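Local coordinates for protein tryptophan--tRNA ligase (Campylobacter jejuni subsp. jejuni, PDB 3TZL) that probably attaches tryptophan to its cognate tRNA in an ATP-dependent reaction, as a homodimeric class I aminoacyl-tRNA synthetase, at residues V145-I150 and A176-E181. Sequence-based numbering, arbitrary orientation.
With TRP (tryptophan), chain J.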
loop_
_atom_site.group_PDB
_atom_site.type_symbol
_atom_site.label_atom_id
_atom_site.label_comp_id
_atom_site.label_asym_id
_atom_site.label_seq_id
_atom_site.Cartn_x
_atom_site.Cartn_y
_atom_site.Cartn_z
ATOM N N VAL B 145 12.945 -3.662 -19.548
ATOM C CA VAL B 145 13.399 -4.404 -18.404
ATOM C C VAL B 145 14.457 -5.456 -18.705
ATOM O O VAL B 145 14.579 -5.931 -19.798
ATOM C CB VAL B 145 12.268 -5.180 -17.824
ATOM C CG1 VAL B 145 11.319 -4.287 -17.152
ATOM C CG2 VAL B 145 11.595 -5.914 -18.890
ATOM N N GLY B 146 15.186 -5.842 -17.674
ATOM C CA GLY B 146 16.082 -6.969 -17.743
ATOM C C GLY B 146 15.331 -8.268 -17.554
ATOM O O GLY B 146 14.361 -8.314 -16.842
ATOM N N LYS B 147 15.784 -9.324 -18.198
ATOM C CA LYS B 147 15.160 -10.622 -18.070
ATOM C C LYS B 147 14.664 -10.843 -16.679
ATOM O O LYS B 147 13.649 -11.427 -16.482
ATOM C CB LYS B 147 16.161 -11.717 -18.404
ATOM C CG LYS B 147 16.584 -11.748 -19.844
ATOM C CD LYS B 147 17.264 -13.066 -20.208
ATOM C CE LYS B 147 18.627 -12.839 -20.835
ATOM N NZ LYS B 147 18.882 -13.843 -21.888
ATOM N N ASP B 148 15.451 -10.404 -15.724
ATOM C CA ASP B 148 15.089 -10.255 -14.340
ATOM C C ASP B 148 13.618 -9.897 -14.100
ATOM O O ASP B 148 12.965 -10.470 -13.254
ATOM C CB ASP B 148 15.916 -9.086 -13.816
ATOM C CG ASP B 148 16.586 -9.377 -12.524
ATOM O OD1 ASP B 148 17.292 -10.383 -12.447
ATOM O OD2 ASP B 148 16.424 -8.594 -11.580
ATOM N N GLN B 149 13.124 -8.930 -14.851
ATOM C CA GLN B 149 11.887 -8.254 -14.551
ATOM C C GLN B 149 10.754 -8.674 -15.445
ATOM O O GLN B 149 9.681 -8.161 -15.336
ATOM C CB GLN B 149 12.078 -6.741 -14.673
ATOM C CG GLN B 149 13.094 -6.125 -13.742
ATOM C CD GLN B 149 12.790 -6.373 -12.289
ATOM O OE1 GLN B 149 11.808 -5.885 -11.745
ATOM N NE2 GLN B 149 13.630 -7.124 -11.653
ATOM N N ILE B 150 10.995 -9.603 -16.341
ATOM C CA ILE B 150 9.946 -9.955 -17.298
ATOM C C ILE B 150 8.703 -10.487 -16.605
ATOM O O ILE B 150 7.578 -10.123 -16.940
ATOM C CB ILE B 150 10.393 -11.026 -18.304
ATOM C CG1 ILE B 150 11.665 -10.596 -19.022
ATOM C CG2 ILE B 150 9.285 -11.292 -19.319
ATOM C CD1 ILE B 150 11.528 -9.297 -19.725
ATOM N N ALA B 176 6.680 -6.159 -21.852
ATOM C CA ALA B 176 8.083 -5.993 -21.532
ATOM C C ALA B 176 8.845 -5.808 -22.827
ATOM O O ALA B 176 8.465 -6.352 -23.862
ATOM C CB ALA B 176 8.605 -7.192 -20.788
ATOM N N ARG B 177 9.905 -5.017 -22.776
ATOM C CA ARG B 177 10.853 -4.976 -23.874
ATOM C C ARG B 177 12.232 -5.221 -23.299
ATOM O O ARG B 177 12.756 -4.400 -22.542
ATOM C CB ARG B 177 10.822 -3.635 -24.594
ATOM C CG ARG B 177 11.904 -3.501 -25.658
ATOM C CD ARG B 177 11.797 -2.172 -26.384
ATOM N NE ARG B 177 12.252 -1.038 -25.582
ATOM C CZ ARG B 177 11.870 0.220 -25.802
ATOM N NH1 ARG B 177 12.332 1.198 -25.030
ATOM N NH2 ARG B 177 11.023 0.505 -26.794
ATOM N N VAL B 178 12.803 -6.372 -23.628
ATOM C CA VAL B 178 14.173 -6.647 -23.249
ATOM C C VAL B 178 15.054 -6.013 -24.310
ATOM O O VAL B 178 14.901 -6.282 -25.509
ATOM C CB VAL B 178 14.462 -8.149 -23.190
ATOM C CG1 VAL B 178 15.559 -8.432 -22.169
ATOM C CG2 VAL B 178 13.194 -8.922 -22.857
ATOM N N ASN B 179 15.964 -5.158 -23.874
ATOM C CA ASN B 179 16.822 -4.458 -24.811
ATOM C C ASN B 179 18.012 -5.332 -25.175
ATOM O O ASN B 179 18.642 -5.935 -24.308
ATOM C CB ASN B 179 17.255 -3.109 -24.231
ATOM C CG ASN B 179 16.080 -2.324 -23.644
ATOM O OD1 ASN B 179 15.590 -2.641 -22.554
ATOM N ND2 ASN B 179 15.627 -1.295 -24.364
ATOM N N GLU B 180 18.308 -5.408 -26.465
ATOM C CA GLU B 180 19.263 -6.389 -26.959
ATOM C C GLU B 180 20.125 -5.821 -28.085
ATOM O O GLU B 180 19.726 -4.876 -28.770
ATOM C CB GLU B 180 18.513 -7.641 -27.448
ATOM C CG GLU B 180 18.112 -7.627 -28.934
ATOM C CD GLU B 180 17.224 -6.446 -29.323
ATOM O OE1 GLU B 180 16.472 -5.946 -28.457
ATOM O OE2 GLU B 180 17.289 -6.016 -30.497
ATOM N N GLU B 181 21.339 -6.345 -28.227
ATOM C CA GLU B 181 22.000 -7.094 -27.169
ATOM C C GLU B 181 23.278 -6.305 -26.980
ATOM O O GLU B 181 24.269 -6.522 -27.682
ATOM C CB GLU B 181 22.297 -8.536 -27.591
ATOM C CG GLU B 181 22.637 -9.482 -26.430
ATOM C CD GLU B 181 21.404 -10.102 -25.779
ATOM O OE1 GLU B 181 20.532 -9.346 -25.290
ATOM O OE2 GLU B 181 21.311 -11.351 -25.762
HETATM N N TRP J . 11.745 -3.371 -10.189
HETATM C CA TRP J . 12.591 -2.499 -11.009
HETATM C C TRP J . 14.066 -2.810 -10.793
HETATM O O TRP J . 14.935 -2.340 -11.536
HETATM C CB TRP J . 12.307 -1.015 -10.712
HETATM C CG TRP J . 10.879 -0.647 -10.980
HETATM C CD1 TRP J . 9.912 -0.334 -10.063
HETATM C CD2 TRP J . 10.252 -0.607 -12.261
HETATM N NE1 TRP J . 8.716 -0.080 -10.706
HETATM C CE2 TRP J . 8.899 -0.251 -12.057
HETATM C CE3 TRP J . 10.704 -0.838 -13.568
HETATM C CZ2 TRP J . 8.000 -0.108 -13.114
HETATM C CZ3 TRP J . 9.805 -0.702 -14.619
HETATM C CH2 TRP J . 8.471 -0.334 -14.384
HETATM O OXT TRP J . 14.404 -3.543 -9.862
#
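Val145 and Arg177 are joined by the one hydrogen bond between 145-150 and 176-181: Val145 N lies 3.1 Å from Arg177 O with an N-H...O angle of 157°, nearly straight at the hydrogen although the donor stands above the carbonyl plane. One step on, the CA-H of Val178 points at the carbonyl of Val145 (CA to O 3.5 Å), a weaker contact that continues the pairing of parallel strands 142-144 and 175-177 just past the first of them.

Ala176 CB meets two neighbouring methyls, Val145 CG2 and Ile150 CD1, each at 3.8 Å. Ile150 reaches across because CG1 is anti to its carbonyl carbon and chi2 (-57°) turns CD1 toward 176-181, bringing it to 3.6 Å from Val178 CG2; the two side chains cross at about a right angle. The other methyl of Val178, CG1, lies ahead of Val145 O at 3.6 Å, near the line of its C=O bond, and approaches the backbone N of Lys147. Gly146, Lys147 and Asp148 of this loop are predicted to bind ATP.

Gln149 belongs to the next shell: its side chain leads away from 176-181 into the tryptophan pocket, where OE1 accepts a hydrogen bond from the ligand's amino N at 3.0 Å. His152 ND1 also bonds to that oxygen, and the ligand is also hydrogen-bonded to Asp134 OD2. The amide's NE2 donates to Asp148 OD2 (3.2 Å), which lies in the amide plane of Gln149, but the bond is bent (138°) and reaches the carboxylate on its anti side, out of its plane. Together these bonds are consistent with the modelled orientation of the amide, oxygen toward the ligand.

The loop from 142-144 into helix 150-167 is thus set against the neighbouring strand by one polar bond and a small methyl cluster, while its Gln149 amide oxygen takes the ligand's amino N-H.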